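Local coordinates for beta-1,4-exocellulase (Thermobifida fusca, PDB 4B4H), which probably cleaves cellulose from the chain ends as a family 6 cellobiohydrolase, this chain being its catalytic domain without the cellulose-binding module, at residues E262-R270 with S280-T288. Numbering follows the deposited sequence.
Sequences ELSFVQDLR and SDIGMLIDT
The backbone O of Ile282 takes two N-H groups of the Arg270 guanidinium: NE at 2.5 Å, a very short bond bent to 139° at the hydrogen, and NH2 in a weak one. Ile282 O is tilted out of the guanidinium plane, and Arg270 NH2 also reaches Ser280 O, again weakly, at 2.8 Å. Arg270 CG stands opposite the backbone N (chi1 -172°) and the chain runs straight on to NE, which carries the guanidinium from the helix to the loop that leads into strand 283-287. Ile282 CG1 lies over one guanidinium face. Farther along the strand, Met284 folds under the helix, bent at chi2 and chi3; its SD and CG lie against Arg270 CB, while CE reaches Leu269 CD2 at 3.7 Å and Val266 CB at 3.8 Å. Ile286 continues the apolar row, with CD1 at 4.1 Å from Val266 CG2 and CG2 at 4.0 Å from Glu262 CB. The Glu262 carboxylate turns elsewhere, to Ser224 OG and His189 N, beside His188, a predicted substrate-binding residue. Helical segment 262-270 thus runs nearly antiparallel (156°) to strand 283-287, as in the alpha/beta barrel of family 6, the strand lying between parallel strands 221-224 and 346-350. Cutting Arg270 back to an alanine is likely to leave the Ile282 and Ser280 carbonyls without these donors and Met284 without the cover of CG and CD. The chemistry is divided: one cation gathers carbonyls at the strand's entry, near Asp281, a calcium ligand elsewhere but here ion-free and paired with Arg279, and apolar side chains, the Met284 thioether among them, fill the rest.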
loop_
_atom_site.group_PDB
_atom_site.type_symbol
_atom_site.label_atom_id
_atom_site.label_comp_id
_atom_site.label_asym_id
_atom_site.label_seq_id
_atom_site.Cartn_x
_atom_site.Cartn_y
_atom_site.Cartn_z
ATOM N N GLU A 262 -0.843 -3.002 12.118
ATOM C CA GLU A 262 0.291 -2.766 11.226
ATOM C C GLU A 262 1.565 -2.362 11.954
ATOM O O GLU A 262 2.670 -2.727 11.542
ATOM C CB GLU A 262 -0.063 -1.702 10.182
ATOM C CG GLU A 262 -1.061 -2.159 9.125
ATOM C CD GLU A 262 -0.537 -3.334 8.319
ATOM O OE1 GLU A 262 0.370 -3.146 7.499
ATOM O OE2 GLU A 262 -1.007 -4.470 8.529
ATOM N N LEU A 263 1.421 -1.604 13.033
ATOM C CA LEU A 263 2.597 -1.107 13.707
ATOM C C LEU A 263 3.414 -2.233 14.339
ATOM O O LEU A 263 4.639 -2.290 14.156
ATOM C CB LEU A 263 2.240 -0.033 14.732
ATOM C CG LEU A 263 3.454 0.567 15.447
ATOM C CD1 LEU A 263 4.398 1.288 14.504
ATOM C CD2 LEU A 263 3.013 1.508 16.558
ATOM N N SER A 264 2.745 -3.131 15.067
ATOM C CA SER A 264 3.437 -4.276 15.644
ATOM C C SER A 264 4.160 -5.042 14.551
ATOM O O SER A 264 5.307 -5.435 14.708
ATOM C CB SER A 264 2.456 -5.202 16.356
ATOM O OG SER A 264 1.460 -5.663 15.460
ATOM N N PHE A 265 3.457 -5.227 13.435
ATOM C CA PHE A 265 3.944 -5.956 12.277
ATOM C C PHE A 265 5.212 -5.347 11.661
ATOM O O PHE A 265 6.250 -6.012 11.593
ATOM C CB PHE A 265 2.805 -6.098 11.255
ATOM C CG PHE A 265 3.240 -6.591 9.894
ATOM C CD1 PHE A 265 3.725 -7.883 9.715
ATOM C CD2 PHE A 265 3.157 -5.749 8.788
ATOM C CE1 PHE A 265 4.097 -8.327 8.453
ATOM C CE2 PHE A 265 3.538 -6.182 7.531
ATOM C CZ PHE A 265 4.015 -7.468 7.364
ATOM N N VAL A 266 5.140 -4.102 11.194
ATOM C CA VAL A 266 6.341 -3.483 10.578
ATOM C C VAL A 266 7.540 -3.366 11.535
ATOM O O VAL A 266 8.685 -3.414 11.091
ATOM C CB VAL A 266 6.071 -2.124 9.865
ATOM C CG1 VAL A 266 5.023 -2.307 8.774
ATOM C CG2 VAL A 266 5.668 -1.039 10.854
ATOM N N GLN A 267 7.281 -3.245 12.833
ATOM C CA GLN A 267 8.398 -3.200 13.787
ATOM C C GLN A 267 9.129 -4.536 13.875
ATOM O O GLN A 267 10.358 -4.572 13.840
ATOM C CB GLN A 267 7.980 -2.683 15.158
ATOM C CG GLN A 267 7.686 -1.193 15.168
ATOM C CD GLN A 267 7.221 -0.714 16.528
ATOM O OE1 GLN A 267 6.596 -1.471 17.278
ATOM N NE2 GLN A 267 7.536 0.525 16.864
ATOM N N ASP A 268 8.368 -5.624 13.962
ATOM C CA ASP A 268 8.957 -6.967 13.909
ATOM C C ASP A 268 9.618 -7.243 12.561
ATOM O O ASP A 268 10.736 -7.731 12.518
ATOM C CB ASP A 268 7.906 -8.038 14.225
ATOM C CG ASP A 268 7.757 -8.290 15.722
ATOM O OD1 ASP A 268 8.376 -7.567 16.534
ATOM O OD2 ASP A 268 7.028 -9.224 16.104
ATOM N N LEU A 269 8.938 -6.892 11.470
ATOM C CA LEU A 269 9.480 -7.085 10.128
ATOM C C LEU A 269 10.814 -6.350 9.966
ATOM O O LEU A 269 11.769 -6.915 9.421
ATOM C CB LEU A 269 8.459 -6.652 9.068
ATOM C CG LEU A 269 8.706 -6.969 7.592
ATOM C CD1 LEU A 269 8.484 -8.441 7.270
ATOM C CD2 LEU A 269 7.813 -6.086 6.736
ATOM N N ARG A 270 10.879 -5.116 10.485
ATOM C CA ARG A 270 12.086 -4.285 10.398
ATOM C C ARG A 270 13.296 -5.015 10.990
ATOM O O ARG A 270 14.366 -5.055 10.375
ATOM C CB ARG A 270 11.880 -2.932 11.085
ATOM C CG ARG A 270 13.034 -1.980 10.847
ATOM C CD ARG A 270 12.943 -0.743 11.717
ATOM N NE ARG A 270 14.133 0.078 11.527
ATOM C CZ ARG A 270 15.282 -0.101 12.174
ATOM N NH1 ARG A 270 15.403 -1.068 13.075
ATOM N NH2 ARG A 270 16.313 0.698 11.921
ATOM N N SER A 280 21.094 -1.405 8.666
ATOM C CA SER A 280 20.664 -1.219 10.061
ATOM C C SER A 280 19.747 -0.011 10.246
ATOM O O SER A 280 18.976 0.053 11.209
ATOM C CB SER A 280 21.886 -1.081 10.989
ATOM O OG SER A 280 22.125 0.285 11.322
ATOM N N ASP A 281 19.849 0.943 9.325
ATOM C CA ASP A 281 19.092 2.186 9.395
ATOM C C ASP A 281 17.851 2.209 8.485
ATOM O O ASP A 281 17.364 3.284 8.135
ATOM C CB ASP A 281 20.006 3.386 9.111
ATOM C CG ASP A 281 20.636 3.332 7.730
ATOM O OD1 ASP A 281 20.983 2.222 7.278
ATOM O OD2 ASP A 281 20.785 4.398 7.099
ATOM N N ILE A 282 17.322 1.044 8.114
ATOM C CA ILE A 282 16.042 1.048 7.385
ATOM C C ILE A 282 14.927 1.619 8.265
ATOM O O ILE A 282 14.882 1.380 9.476
ATOM C CB ILE A 282 15.622 -0.308 6.727
ATOM C CG1 ILE A 282 15.644 -1.490 7.708
ATOM C CG2 ILE A 282 16.455 -0.606 5.476
ATOM C CD1 ILE A 282 14.985 -2.738 7.139
ATOM N N GLY A 283 14.072 2.431 7.655
ATOM C CA GLY A 283 12.853 2.918 8.305
ATOM C C GLY A 283 11.639 2.331 7.608
ATOM O O GLY A 283 11.697 1.955 6.427
ATOM N N MET A 284 10.534 2.251 8.331
ATOM C CA MET A 284 9.304 1.686 7.775
ATOM C C MET A 284 8.261 2.780 7.536
ATOM O O MET A 284 8.210 3.756 8.259
ATOM C CB MET A 284 8.717 0.606 8.702
ATOM C CG MET A 284 9.695 -0.472 9.169
ATOM S SD MET A 284 10.431 -1.459 7.845
ATOM C CE MET A 284 9.184 -2.737 7.704
ATOM N N LEU A 285 7.408 2.599 6.532
ATOM C CA LEU A 285 6.243 3.464 6.353
ATOM C C LEU A 285 4.971 2.651 6.551
ATOM O O LEU A 285 4.973 1.444 6.308
ATOM C CB LEU A 285 6.229 4.091 4.953
ATOM C CG LEU A 285 7.443 4.900 4.499
ATOM C CD1 LEU A 285 7.287 5.341 3.048
ATOM C CD2 LEU A 285 7.687 6.086 5.440
ATOM N N ILE A 286 3.910 3.306 7.038
ATOM C CA ILE A 286 2.549 2.741 6.979
ATOM C C ILE A 286 1.615 3.741 6.300
ATOM O O ILE A 286 1.574 4.913 6.677
ATOM C CB ILE A 286 1.936 2.410 8.359
ATOM C CG1 ILE A 286 2.893 1.588 9.250
ATOM C CG2 ILE A 286 0.584 1.709 8.167
ATOM C CD1 ILE A 286 2.508 1.619 10.729
ATOM N N ASP A 287 0.848 3.267 5.320
ATOM C CA ASP A 287 -0.137 4.108 4.651
ATOM C C ASP A 287 -1.403 4.134 5.484
ATOM O O ASP A 287 -2.079 3.104 5.607
ATOM C CB ASP A 287 -0.456 3.528 3.275
ATOM C CG ASP A 287 -1.427 4.387 2.460
ATOM O OD1 ASP A 287 -1.905 5.450 2.922
ATOM O OD2 ASP A 287 -1.727 3.951 1.324
ATOM N N THR A 288 -1.720 5.318 6.018
ATOM C CA THR A 288 -2.850 5.537 6.920
ATOM C C THR A 288 -3.962 6.333 6.247
ATOM O O THR A 288 -4.829 6.901 6.924
ATOM C CB THR A 288 -2.354 6.372 8.106
ATOM O OG1 THR A 288 -1.679 7.515 7.579
ATOM C CG2 THR A 288 -1.422 5.540 8.983
#